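Local coordinates for protein E3 ubiquitin ligase RavN (Legionella pneumophila, PDB 5MIY) that acts as an E3 ubiquitin ligase, a Legionella effector that probably promotes transfer of ubiquitin to proteins of the host cell, at residues V26-K39 / D51-A64. Numbering follows the deposited sequence.
Sequences VYLVKIGDNKFSIK and DPTTHAEKYWPIPA. With SO4 (sulfate ion), chain F; EDO (1,2-ethanediol), chain H.
With a chi1 of 53°, Y27 holds its ring between its own backbone N and carbonyl carbon, standing out from the sheet to bring its hydroxyl to D51, whose carboxylate stands anti to its backbone N (chi1 170°). The phenol donates to D51 OD1, Y27 OH to D51 OD1 being 2.6 Å, and meets the lone pair turned away from the other oxygen; ring and carboxylate planes are nearly perpendicular. The second oxygen, OD2, is gripped twice by T54, through its hydroxyl and, from above the carboxylate plane, through its backbone N. The backbone bond makes an Asx motif, bonds on both oxygens fix the carboxylate's rotation, and T54 OG1 accepts from A56 N, an ST turn. K39 bends at chi2 across D51, laying CG 3.7 Å from D51 OD1, and its NZ donates to T53 OG1 at 2.8 Å; the nearby positive charge probably favours an ionised aspartate.

Beneath these polar links, V29 CB packs on A56 CB at 3.9 Å, and Y59 CB lies 3.7 Å from Y27 CD1, the two tyrosine rings meeting obliquely. L28 and W60 form an antiparallel hydrogen-bonded pair: both bonds, L28 N to W60 O and W60 N to L28 O, measure 2.8 Å. On the face of L28 and W60, the indole runs beside strand 26-32, its CZ3 3.8 Å from K30 CB, and receives the edge of the F36 ring on its face in a T-shaped pair with planes at 80°. W60 NE1 is bonded to T103 O, while helix 89-96 packs against L28, F36 and I62.

A bulged β-hairpin, 26-32 with 35-39, is thus extended by strand 58-61 into the antiparallel sheet, with the turn-rich 51-57 segment tied back to the hairpin through D51 and T53.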
loop_
_atom_site.group_PDB
_atom_site.type_symbol
_atom_site.label_atom_id
_atom_site.label_comp_id
_atom_site.label_asym_id
_atom_site.label_seq_id
_atom_site.Cartn_x
_atom_site.Cartn_y
_atom_site.Cartn_z
ATOM N N VAL A 26 -4.422 1.875 -1.803
ATOM C CA VAL A 26 -4.271 1.493 -0.406
ATOM C C VAL A 26 -4.362 -0.024 -0.297
ATOM O O VAL A 26 -5.191 -0.656 -0.961
ATOM C CB VAL A 26 -5.335 2.180 0.485
ATOM C CG1 VAL A 26 -5.095 1.835 1.934
ATOM C CG2 VAL A 26 -5.284 3.698 0.288
ATOM N N TYR A 27 -3.498 -0.603 0.533
ATOM C CA TYR A 27 -3.478 -2.043 0.749
ATOM C C TYR A 27 -2.764 -2.339 2.060
ATOM O O TYR A 27 -2.069 -1.484 2.619
ATOM C CB TYR A 27 -2.805 -2.792 -0.415
ATOM C CG TYR A 27 -1.407 -2.304 -0.800
ATOM C CD1 TYR A 27 -0.268 -2.789 -0.160
ATOM C CD2 TYR A 27 -1.234 -1.367 -1.819
ATOM C CE1 TYR A 27 1.011 -2.347 -0.517
ATOM C CE2 TYR A 27 0.040 -0.926 -2.189
ATOM C CZ TYR A 27 1.155 -1.406 -1.532
ATOM O OH TYR A 27 2.409 -0.948 -1.906
ATOM N N LEU A 28 -2.949 -3.571 2.535
ATOM C CA LEU A 28 -2.300 -4.088 3.730
ATOM C C LEU A 28 -1.199 -5.072 3.348
ATOM O O LEU A 28 -1.365 -5.874 2.423
ATOM C CB LEU A 28 -3.325 -4.793 4.628
ATOM C CG LEU A 28 -3.025 -4.905 6.115
ATOM C CD1 LEU A 28 -3.305 -3.569 6.788
ATOM C CD2 LEU A 28 -3.876 -6.023 6.738
ATOM N N VAL A 29 -0.073 -5.009 4.058
ATOM C CA VAL A 29 0.940 -6.051 3.960
ATOM C C VAL A 29 1.199 -6.601 5.359
ATOM O O VAL A 29 0.935 -5.948 6.373
ATOM C CB VAL A 29 2.257 -5.566 3.308
ATOM C CG1 VAL A 29 1.992 -5.008 1.902
ATOM C CG2 VAL A 29 2.960 -4.541 4.188
ATOM N N LYS A 30 1.702 -7.833 5.398
ATOM C CA LYS A 30 2.046 -8.520 6.637
ATOM C C LYS A 30 3.545 -8.377 6.873
ATOM O O LYS A 30 4.341 -8.701 5.990
ATOM C CB LYS A 30 1.657 -10.000 6.550
ATOM C CG LYS A 30 1.791 -10.808 7.847
ATOM C CD LYS A 30 1.093 -12.166 7.705
ATOM C CE LYS A 30 1.073 -12.956 9.009
ATOM N NZ LYS A 30 0.186 -14.150 8.912
ATOM N N ILE A 31 3.929 -7.880 8.047
ATOM C CA ILE A 31 5.339 -7.696 8.376
ATOM C C ILE A 31 5.792 -8.579 9.526
ATOM O O ILE A 31 6.961 -8.511 9.921
ATOM C CB ILE A 31 5.667 -6.219 8.680
ATOM C CG1 ILE A 31 5.036 -5.792 10.004
ATOM C CG2 ILE A 31 5.211 -5.315 7.534
ATOM C CD1 ILE A 31 5.582 -4.485 10.524
ATOM N N GLY A 32 4.910 -9.408 10.066
ATOM C CA GLY A 32 5.259 -10.314 11.144
ATOM C C GLY A 32 4.021 -11.075 11.555
ATOM O O GLY A 32 2.938 -10.902 10.984
ATOM N N ASP A 33 4.185 -11.932 12.558
ATOM C CA ASP A 33 3.028 -12.641 13.083
ATOM C C ASP A 33 2.128 -11.663 13.826
ATOM O O ASP A 33 2.592 -10.911 14.689
ATOM C CB ASP A 33 3.453 -13.778 14.004
ATOM C CG ASP A 33 2.288 -14.670 14.379
ATOM O OD1 ASP A 33 1.722 -15.316 13.470
ATOM O OD2 ASP A 33 1.925 -14.708 15.574
ATOM N N ASN A 34 0.840 -11.664 13.471
ATOM C CA ASN A 34 -0.149 -10.737 14.034
ATOM C C ASN A 34 0.287 -9.275 13.893
ATOM O O ASN A 34 -0.102 -8.416 14.689
ATOM C CB ASN A 34 -0.446 -11.075 15.500
ATOM C CG ASN A 34 -1.753 -10.470 15.990
ATOM O OD1 ASN A 34 -2.774 -10.524 15.303
ATOM N ND2 ASN A 34 -1.723 -9.882 17.180
ATOM N N LYS A 35 1.088 -8.970 12.870
ATOM C CA LYS A 35 1.593 -7.618 12.643
ATOM C C LYS A 35 1.390 -7.252 11.179
ATOM O O LYS A 35 2.030 -7.830 10.294
ATOM C CB LYS A 35 3.068 -7.500 13.038
ATOM C CG LYS A 35 3.324 -7.687 14.528
ATOM C CD LYS A 35 4.796 -7.518 14.875
ATOM C CE LYS A 35 5.323 -6.165 14.430
ATOM N NZ LYS A 35 6.784 -6.026 14.702
ATOM N N PHE A 36 0.509 -6.289 10.926
ATOM C CA PHE A 36 0.189 -5.850 9.577
ATOM C C PHE A 36 0.396 -4.346 9.462
ATOM O O PHE A 36 0.306 -3.613 10.450
ATOM C CB PHE A 36 -1.254 -6.223 9.205
ATOM C CG PHE A 36 -1.538 -7.697 9.298
ATOM C CD1 PHE A 36 -1.919 -8.272 10.501
ATOM C CD2 PHE A 36 -1.407 -8.512 8.186
ATOM C CE1 PHE A 36 -2.171 -9.628 10.590
ATOM C CE2 PHE A 36 -1.655 -9.872 8.267
ATOM C CZ PHE A 36 -2.037 -10.430 9.474
ATOM N N SER A 37 0.679 -3.886 8.246
ATOM C CA SER A 37 0.950 -2.476 8.011
ATOM C C SER A 37 0.083 -1.963 6.871
ATOM O O SER A 37 -0.068 -2.626 5.839
ATOM C CB SER A 37 2.430 -2.239 7.697
ATOM O OG SER A 37 2.683 -0.867 7.457
ATOM N N ILE A 38 -0.478 -0.774 7.059
ATOM C CA ILE A 38 -1.266 -0.114 6.026
ATOM C C ILE A 38 -0.336 0.712 5.138
ATOM O O ILE A 38 0.461 1.521 5.630
ATOM C CB ILE A 38 -2.372 0.752 6.656
ATOM C CG1 ILE A 38 -3.383 1.176 5.593
ATOM C CG2 ILE A 38 -1.793 1.933 7.419
ATOM C CD1 ILE A 38 -4.287 0.025 5.160
ATOM N N LYS A 39 -0.412 0.489 3.827
ATOM C CA LYS A 39 0.440 1.182 2.870
ATOM C C LYS A 39 -0.411 1.990 1.900
ATOM O O LYS A 39 -1.527 1.599 1.550
ATOM C CB LYS A 39 1.316 0.197 2.079
ATOM C CG LYS A 39 2.180 -0.697 2.954
ATOM C CD LYS A 39 3.163 0.122 3.789
ATOM C CE LYS A 39 4.126 -0.787 4.535
ATOM N NZ LYS A 39 5.168 -0.039 5.291
ATOM N N ASP A 51 5.945 -4.317 -2.645
ATOM C CA ASP A 51 5.636 -3.091 -1.925
ATOM C C ASP A 51 6.912 -2.276 -1.733
ATOM O O ASP A 51 7.936 -2.832 -1.323
ATOM C CB ASP A 51 5.013 -3.424 -0.575
ATOM C CG ASP A 51 4.901 -2.217 0.323
ATOM O OD1 ASP A 51 4.219 -1.248 -0.072
ATOM O OD2 ASP A 51 5.501 -2.233 1.418
ATOM N N PRO A 52 6.893 -0.968 -2.019
ATOM C CA PRO A 52 8.142 -0.181 -1.941
ATOM C C PRO A 52 8.887 -0.223 -0.603
ATOM O O PRO A 52 10.112 -0.392 -0.603
ATOM C CB PRO A 52 7.657 1.235 -2.283
ATOM C CG PRO A 52 6.541 1.002 -3.247
ATOM C CD PRO A 52 5.824 -0.240 -2.726
ATOM N N THR A 53 8.201 -0.067 0.535
ATOM C CA THR A 53 8.920 0.075 1.800
ATOM C C THR A 53 9.245 -1.252 2.482
ATOM O O THR A 53 10.186 -1.304 3.282
ATOM C CB THR A 53 8.133 0.957 2.780
ATOM O OG1 THR A 53 6.862 0.359 3.071
ATOM C CG2 THR A 53 7.922 2.354 2.199
ATOM N N THR A 54 8.500 -2.325 2.213
ATOM C CA THR A 54 8.769 -3.609 2.854
ATOM C C THR A 54 9.218 -4.688 1.883
ATOM O O THR A 54 9.695 -5.738 2.334
ATOM C CB THR A 54 7.528 -4.126 3.603
ATOM O OG1 THR A 54 6.524 -4.531 2.660
ATOM C CG2 THR A 54 6.963 -3.067 4.553
ATOM N N HIS A 55 9.065 -4.467 0.576
ATOM C CA HIS A 55 9.311 -5.462 -0.463
ATOM C C HIS A 55 8.436 -6.701 -0.296
ATOM O O HIS A 55 8.764 -7.773 -0.815
ATOM C CB HIS A 55 10.797 -5.833 -0.535
ATOM C CG HIS A 55 11.658 -4.721 -1.054
ATOM N ND1 HIS A 55 13.034 -4.743 -0.985
ATOM C CD2 HIS A 55 11.330 -3.551 -1.652
ATOM C CE1 HIS A 55 13.518 -3.635 -1.520
ATOM N NE2 HIS A 55 12.503 -2.894 -1.930
ATOM N N ALA A 56 7.318 -6.574 0.417
ATOM C CA ALA A 56 6.349 -7.658 0.472
ATOM C C ALA A 56 5.765 -7.905 -0.915
ATOM O O ALA A 56 5.459 -6.966 -1.657
ATOM C CB ALA A 56 5.236 -7.334 1.474
ATOM N N GLU A 57 5.626 -9.181 -1.273
ATOM C CA GLU A 57 5.052 -9.534 -2.565
ATOM C C GLU A 57 3.557 -9.794 -2.493
ATOM O O GLU A 57 2.889 -9.775 -3.533
ATOM C CB GLU A 57 5.766 -10.762 -3.145
ATOM C CG GLU A 57 7.204 -10.483 -3.522
ATOM C CD GLU A 57 7.823 -11.591 -4.345
ATOM O OE1 GLU A 57 7.164 -12.094 -5.282
ATOM O OE2 GLU A 57 8.976 -11.955 -4.051
ATOM N N LYS A 58 3.022 -10.026 -1.302
ATOM C CA LYS A 58 1.609 -10.304 -1.099
ATOM C C LYS A 58 0.969 -9.123 -0.385
ATOM O O LYS A 58 1.592 -8.503 0.482
ATOM C CB LYS A 58 1.413 -11.587 -0.281
ATOM C CG LYS A 58 2.096 -12.815 -0.873
ATOM C CD LYS A 58 1.602 -14.098 -0.216
ATOM C CE LYS A 58 2.134 -15.336 -0.937
ATOM N NZ LYS A 58 1.828 -15.330 -2.400
ATOM N N TYR A 59 -0.272 -8.809 -0.752
ATOM C CA TYR A 59 -0.978 -7.696 -0.134
ATOM C C TYR A 59 -2.473 -7.983 -0.121
ATOM O O TYR A 59 -2.975 -8.812 -0.886
ATOM C CB TYR A 59 -0.703 -6.371 -0.863
ATOM C CG TYR A 59 -1.265 -6.324 -2.265
ATOM C CD1 TYR A 59 -0.522 -6.785 -3.347
ATOM C CD2 TYR A 59 -2.533 -5.812 -2.514
ATOM C CE1 TYR A 59 -1.023 -6.757 -4.620
ATOM C CE2 TYR A 59 -3.045 -5.772 -3.801
ATOM C CZ TYR A 59 -2.279 -6.247 -4.849
ATOM O OH TYR A 59 -2.765 -6.214 -6.138
ATOM N N TRP A 60 -3.182 -7.265 0.750
ATOM C CA TRP A 60 -4.633 -7.329 0.834
ATOM C C TRP A 60 -5.178 -5.964 0.434
ATOM O O TRP A 60 -4.890 -4.972 1.121
ATOM C CB TRP A 60 -5.093 -7.703 2.251
ATOM C CG TRP A 60 -4.736 -9.125 2.670
ATOM C CD1 TRP A 60 -5.521 -10.235 2.556
ATOM C CD2 TRP A 60 -3.502 -9.566 3.257
ATOM N NE1 TRP A 60 -4.856 -11.339 3.044
ATOM C CE2 TRP A 60 -3.614 -10.956 3.476
ATOM C CE3 TRP A 60 -2.314 -8.920 3.616
ATOM C CZ2 TRP A 60 -2.580 -11.711 4.034
ATOM C CZ3 TRP A 60 -1.292 -9.666 4.172
ATOM C CH2 TRP A 60 -1.434 -11.052 4.381
ATOM N N PRO A 61 -5.929 -5.846 -0.659
ATOM C CA PRO A 61 -6.457 -4.535 -1.052
ATOM C C PRO A 61 -7.476 -4.006 -0.054
ATOM O O PRO A 61 -8.255 -4.757 0.533
ATOM C CB PRO A 61 -7.107 -4.805 -2.416
ATOM C CG PRO A 61 -7.331 -6.279 -2.457
ATOM C CD PRO A 61 -6.236 -6.892 -1.648
ATOM N N ILE A 62 -7.453 -2.685 0.122
ATOM C CA ILE A 62 -8.340 -1.936 1.015
ATOM C C ILE A 62 -8.872 -0.760 0.203
ATOM O O ILE A 62 -8.078 -0.060 -0.451
ATOM C CB ILE A 62 -7.585 -1.440 2.262
ATOM C CG1 ILE A 62 -6.899 -2.593 3.001
ATOM C CG2 ILE A 62 -8.487 -0.604 3.169
ATOM C CD1 ILE A 62 -7.812 -3.393 3.908
ATOM N N PRO A 63 -10.181 -0.506 0.179
ATOM C CA PRO A 63 -10.673 0.689 -0.520
ATOM C C PRO A 63 -10.134 1.946 0.145
ATOM O O PRO A 63 -10.094 2.046 1.373
ATOM C CB PRO A 63 -12.200 0.580 -0.383
ATOM C CG PRO A 63 -12.467 -0.885 -0.049
ATOM C CD PRO A 63 -11.275 -1.314 0.753
ATOM N N ALA A 64 -9.690 2.905 -0.679
ATOM C CA ALA A 64 -9.230 4.183 -0.137
ATOM C C ALA A 64 -10.278 4.806 0.776
ATOM O O ALA A 64 -9.942 5.409 1.803
ATOM C CB ALA A 64 -8.881 5.152 -1.271
HETATM S S SO4 F . 5.769 -11.912 1.123
HETATM O O1 SO4 F . 6.563 -11.276 0.078
HETATM O O2 SO4 F . 6.565 -12.003 2.344
HETATM O O3 SO4 F . 5.388 -13.257 0.694
HETATM O O4 SO4 F . 4.568 -11.121 1.382
HETATM C C1 EDO H . -10.809 2.505 -4.370
HETATM O O1 EDO H . -9.549 2.447 -3.695
HETATM C C2 EDO H . -10.919 1.341 -5.340
HETATM O O2 EDO H . -10.531 0.144 -4.656
HETATM O O HOH W 1 -7.203 1.057 -2.686
HETATM O O HOH W 2 2.385 -9.239 3.024
#